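Long-range contact in CAS3 Metal dependent phosphohydrolase (PDB 3S4L), which cuts single-stranded DNA, with magnesium as cofactor, and single-stranded RNA as the HD nuclease of a CRISPR defence system: residues Y35-L46 with F206-P214. Numbering follows the deposited sequence.
Sequences YLKTIKRALEAL and FIVGTLLLP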
loop_
_atom_site.group_PDB
_atom_site.type_symbol
_atom_site.label_atom_id
_atom_site.label_comp_id
_atom_site.label_asym_id
_atom_site.label_seq_id
_atom_site.Cartn_x
_atom_site.Cartn_y
_atom_site.Cartn_z
ATOM N N TYR A 35 4.525 18.769 4.506
ATOM C CA TYR A 35 4.976 17.448 4.976
ATOM C C TYR A 35 6.295 16.939 4.377
ATOM O O TYR A 35 6.995 16.121 4.985
ATOM C CB TYR A 35 3.876 16.408 4.714
ATOM C CG TYR A 35 2.598 16.706 5.444
ATOM C CD1 TYR A 35 2.457 16.387 6.788
ATOM C CD2 TYR A 35 1.530 17.311 4.796
ATOM C CE1 TYR A 35 1.282 16.658 7.470
ATOM C CE2 TYR A 35 0.350 17.585 5.466
ATOM C CZ TYR A 35 0.231 17.259 6.803
ATOM O OH TYR A 35 -0.944 17.537 7.470
ATOM N N LEU A 36 6.616 17.405 3.174
ATOM C CA LEU A 36 7.791 16.921 2.454
ATOM C C LEU A 36 9.113 16.938 3.270
ATOM O O LEU A 36 9.816 15.930 3.346
ATOM C CB LEU A 36 7.946 17.682 1.132
ATOM C CG LEU A 36 7.600 16.962 -0.182
ATOM C CD1 LEU A 36 7.035 15.588 0.043
ATOM C CD2 LEU A 36 6.671 17.792 -1.074
ATOM N N LYS A 37 9.472 18.068 3.871
ATOM C CA LYS A 37 10.709 18.098 4.653
ATOM C C LYS A 37 10.742 17.019 5.749
ATOM O O LYS A 37 11.748 16.318 5.907
ATOM C CB LYS A 37 10.961 19.482 5.256
ATOM C CG LYS A 37 12.273 19.596 6.020
ATOM C CD LYS A 37 12.379 20.977 6.650
ATOM C CE LYS A 37 13.438 21.061 7.731
ATOM N NZ LYS A 37 14.738 21.552 7.219
ATOM N N THR A 38 9.644 16.890 6.492
ATOM C CA THR A 38 9.575 15.940 7.601
ATOM C C THR A 38 9.775 14.523 7.097
ATOM O O THR A 38 10.556 13.760 7.655
ATOM C CB THR A 38 8.232 16.039 8.339
ATOM O OG1 THR A 38 8.059 17.381 8.813
ATOM C CG2 THR A 38 8.193 15.090 9.532
ATOM N N ILE A 39 9.080 14.177 6.027
ATOM C CA ILE A 39 9.241 12.862 5.432
ATOM C C ILE A 39 10.667 12.654 4.898
ATOM O O ILE A 39 11.248 11.593 5.092
ATOM C CB ILE A 39 8.225 12.649 4.315
ATOM C CG1 ILE A 39 6.803 12.821 4.860
ATOM C CG2 ILE A 39 8.400 11.272 3.701
ATOM C CD1 ILE A 39 5.743 12.884 3.781
ATOM N N LYS A 40 11.238 13.664 4.234
ATOM C CA LYS A 40 12.606 13.526 3.729
ATOM C C LYS A 40 13.593 13.226 4.852
ATOM O O LYS A 40 14.474 12.368 4.704
ATOM C CB LYS A 40 13.067 14.766 2.968
ATOM C CG LYS A 40 14.556 14.793 2.636
ATOM C CD LYS A 40 14.901 16.048 1.828
ATOM C CE LYS A 40 16.341 16.015 1.311
ATOM N NZ LYS A 40 17.326 16.214 2.399
ATOM N N ARG A 41 13.447 13.923 5.977
ATOM C CA ARG A 41 14.402 13.771 7.073
ATOM C C ARG A 41 14.178 12.500 7.907
ATOM O O ARG A 41 15.107 12.001 8.542
ATOM C CB ARG A 41 14.476 15.039 7.936
ATOM C CG ARG A 41 15.471 16.069 7.377
ATOM C CD ARG A 41 15.247 17.460 7.924
ATOM N NE ARG A 41 16.395 17.942 8.690
ATOM C CZ ARG A 41 17.540 18.366 8.157
ATOM N NH1 ARG A 41 17.710 18.360 6.839
ATOM N NH2 ARG A 41 18.526 18.787 8.946
ATOM N N ALA A 42 12.958 11.977 7.875
ATOM C CA ALA A 42 12.635 10.707 8.507
ATOM C C ALA A 42 13.289 9.573 7.732
ATOM O O ALA A 42 13.934 8.713 8.325
ATOM C CB ALA A 42 11.121 10.505 8.562
ATOM N N LEU A 43 13.105 9.574 6.410
ATOM C CA LEU A 43 13.806 8.643 5.522
ATOM C C LEU A 43 15.314 8.715 5.723
ATOM O O LEU A 43 16.020 7.721 5.589
ATOM C CB LEU A 43 13.482 8.925 4.056
ATOM C CG LEU A 43 12.087 8.513 3.610
ATOM C CD1 LEU A 43 11.869 8.870 2.155
ATOM C CD2 LEU A 43 11.866 7.011 3.867
ATOM N N GLU A 44 15.787 9.902 6.066
ATOM C CA GLU A 44 17.209 10.166 6.193
ATOM C C GLU A 44 17.741 9.592 7.500
ATOM O O GLU A 44 18.959 9.462 7.698
ATOM C CB GLU A 44 17.451 11.678 6.124
ATOM C CG GLU A 44 18.858 12.091 5.733
ATOM C CD GLU A 44 18.915 13.526 5.218
ATOM O OE1 GLU A 44 18.769 14.464 6.036
ATOM O OE2 GLU A 44 19.089 13.711 3.991
ATOM N N ALA A 45 16.815 9.255 8.393
ATOM C CA ALA A 45 17.172 8.682 9.681
ATOM C C ALA A 45 17.123 7.158 9.585
ATOM O O ALA A 45 17.334 6.455 10.569
ATOM C CB ALA A 45 16.243 9.193 10.764
ATOM N N LEU A 46 16.821 6.668 8.386
ATOM C CA LEU A 46 16.982 5.260 8.045
ATOM C C LEU A 46 18.067 5.141 6.977
ATOM O O LEU A 46 18.110 4.172 6.219
ATOM C CB LEU A 46 15.669 4.676 7.521
ATOM C CG LEU A 46 14.435 4.785 8.424
ATOM C CD1 LEU A 46 13.333 3.877 7.909
ATOM C CD2 LEU A 46 14.790 4.433 9.850
ATOM N N PHE A 206 7.731 5.527 14.367
ATOM C CA PHE A 206 7.782 6.957 14.086
ATOM C C PHE A 206 7.956 7.215 12.585
ATOM O O PHE A 206 7.379 8.163 12.045
ATOM C CB PHE A 206 8.879 7.634 14.936
ATOM C CG PHE A 206 9.877 8.450 14.142
ATOM C CD1 PHE A 206 9.791 9.838 14.110
ATOM C CD2 PHE A 206 10.911 7.833 13.449
ATOM C CE1 PHE A 206 10.706 10.594 13.388
ATOM C CE2 PHE A 206 11.829 8.585 12.722
ATOM C CZ PHE A 206 11.725 9.968 12.695
ATOM N N ILE A 207 8.724 6.366 11.905
ATOM C CA ILE A 207 8.948 6.551 10.464
ATOM C C ILE A 207 7.723 6.141 9.646
ATOM O O ILE A 207 7.192 6.944 8.860
ATOM C CB ILE A 207 10.235 5.846 9.972
ATOM C CG1 ILE A 207 10.211 5.661 8.455
ATOM C CG2 ILE A 207 10.402 4.523 10.643
ATOM C CD1 ILE A 207 10.593 6.924 7.689
ATOM N N VAL A 208 7.260 4.908 9.854
ATOM C CA VAL A 208 5.955 4.486 9.354
ATOM C C VAL A 208 4.893 5.480 9.794
ATOM O O VAL A 208 4.035 5.887 9.005
ATOM C CB VAL A 208 5.551 3.106 9.912
ATOM C CG1 VAL A 208 4.097 2.796 9.564
ATOM C CG2 VAL A 208 6.476 2.028 9.405
ATOM N N GLY A 209 4.946 5.858 11.070
ATOM C CA GLY A 209 4.028 6.841 11.612
ATOM C C GLY A 209 4.092 8.147 10.851
ATOM O O GLY A 209 3.071 8.776 10.599
ATOM N N THR A 210 5.300 8.544 10.460
ATOM C CA THR A 210 5.509 9.774 9.682
ATOM C C THR A 210 4.942 9.674 8.261
ATOM O O THR A 210 4.310 10.607 7.769
ATOM C CB THR A 210 7.025 10.112 9.579
ATOM O OG1 THR A 210 7.614 10.099 10.884
ATOM C CG2 THR A 210 7.249 11.475 8.933
ATOM N N LEU A 211 5.182 8.552 7.587
ATOM C CA LEU A 211 4.685 8.403 6.222
ATOM C C LEU A 211 3.164 8.281 6.235
ATOM O O LEU A 211 2.489 8.721 5.304
ATOM C CB LEU A 211 5.328 7.197 5.519
ATOM C CG LEU A 211 6.863 7.162 5.467
ATOM C CD1 LEU A 211 7.372 5.971 4.655
ATOM C CD2 LEU A 211 7.412 8.435 4.911
ATOM N N LEU A 212 2.635 7.688 7.300
ATOM C CA LEU A 212 1.192 7.487 7.450
ATOM C C LEU A 212 0.330 8.777 7.417
ATOM O O LEU A 212 -0.684 8.832 6.706
ATOM C CB LEU A 212 0.924 6.708 8.741
ATOM C CG LEU A 212 0.224 5.353 8.651
ATOM C CD1 LEU A 212 0.075 4.933 7.195
ATOM C CD2 LEU A 212 0.963 4.283 9.482
ATOM N N LEU A 213 0.724 9.805 8.173
ATOM C CA LEU A 213 -0.112 11.014 8.316
ATOM C C LEU A 213 -0.652 11.569 7.007
ATOM O O LEU A 213 -1.856 11.780 6.864
ATOM C CB LEU A 213 0.630 12.131 9.040
ATOM C CG LEU A 213 0.524 12.267 10.557
ATOM C CD1 LEU A 213 1.816 11.800 11.236
ATOM C CD2 LEU A 213 0.220 13.713 10.917
ATOM N N PRO A 214 0.238 11.822 6.042
ATOM C CA PRO A 214 -0.236 12.461 4.811
ATOM C C PRO A 214 -1.265 11.593 4.080
ATOM O O PRO A 214 -2.188 12.139 3.456
ATOM C CB PRO A 214 1.048 12.628 3.982
ATOM C CG PRO A 214 2.189 12.501 4.983
ATOM C CD PRO A 214 1.683 11.539 6.005
#
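A42 and I207 mark the closest CA pair, 5.9 Å apart, where helix 36-43 runs against helix 206-214 in a nearly antiparallel sense, the axes 155° apart in direction and 9.7 Å at nearest approach. The pairing illustrates how two helices distant in sequence can be joined through carbon-to-carbon contacts, with no hydrogen bond or salt bridge between the segments. I207 serves the end of the seam near the C-terminal end of 35-46. With CG1 anti to the backbone N (chi1 162°), its CD1 lies 3.7 Å from A42 CB, and the same methyl meets L43 CD2 at 4.0 Å, the two side chains roughly perpendicular. From the C-terminal end of 35-46, L46 meets I207 end-on, its CD1 3.6 Å from I207 CG1. One turn further along 206-214, T210 presents its methyl rather than its hydroxyl: CG2 rests 3.8 Å from T38 CG2 and also touches A42 CB. I39 divides its two branches between two partners. CG2 approaches L211 CD2 obliquely, while CD1 sits 3.8 Å from P214 CG, the two side chains running alongside one another in opposite senses. Y35 adds its ring carbon CG against the same P214 CG, 4.2 Å away. W28 of helix 17-31 touches both I39 and P214, and helix 110-121 backs I207 and L211 through I115; L212, on the same helix as L211, touches the metal ligand H123, though the contact itself binds no metal. Its chemistry is methyl and methylene groups in dispersion contact, so the fit probably depends on interlocking side chains rather than directional bonds, and even the threonines contribute carbon.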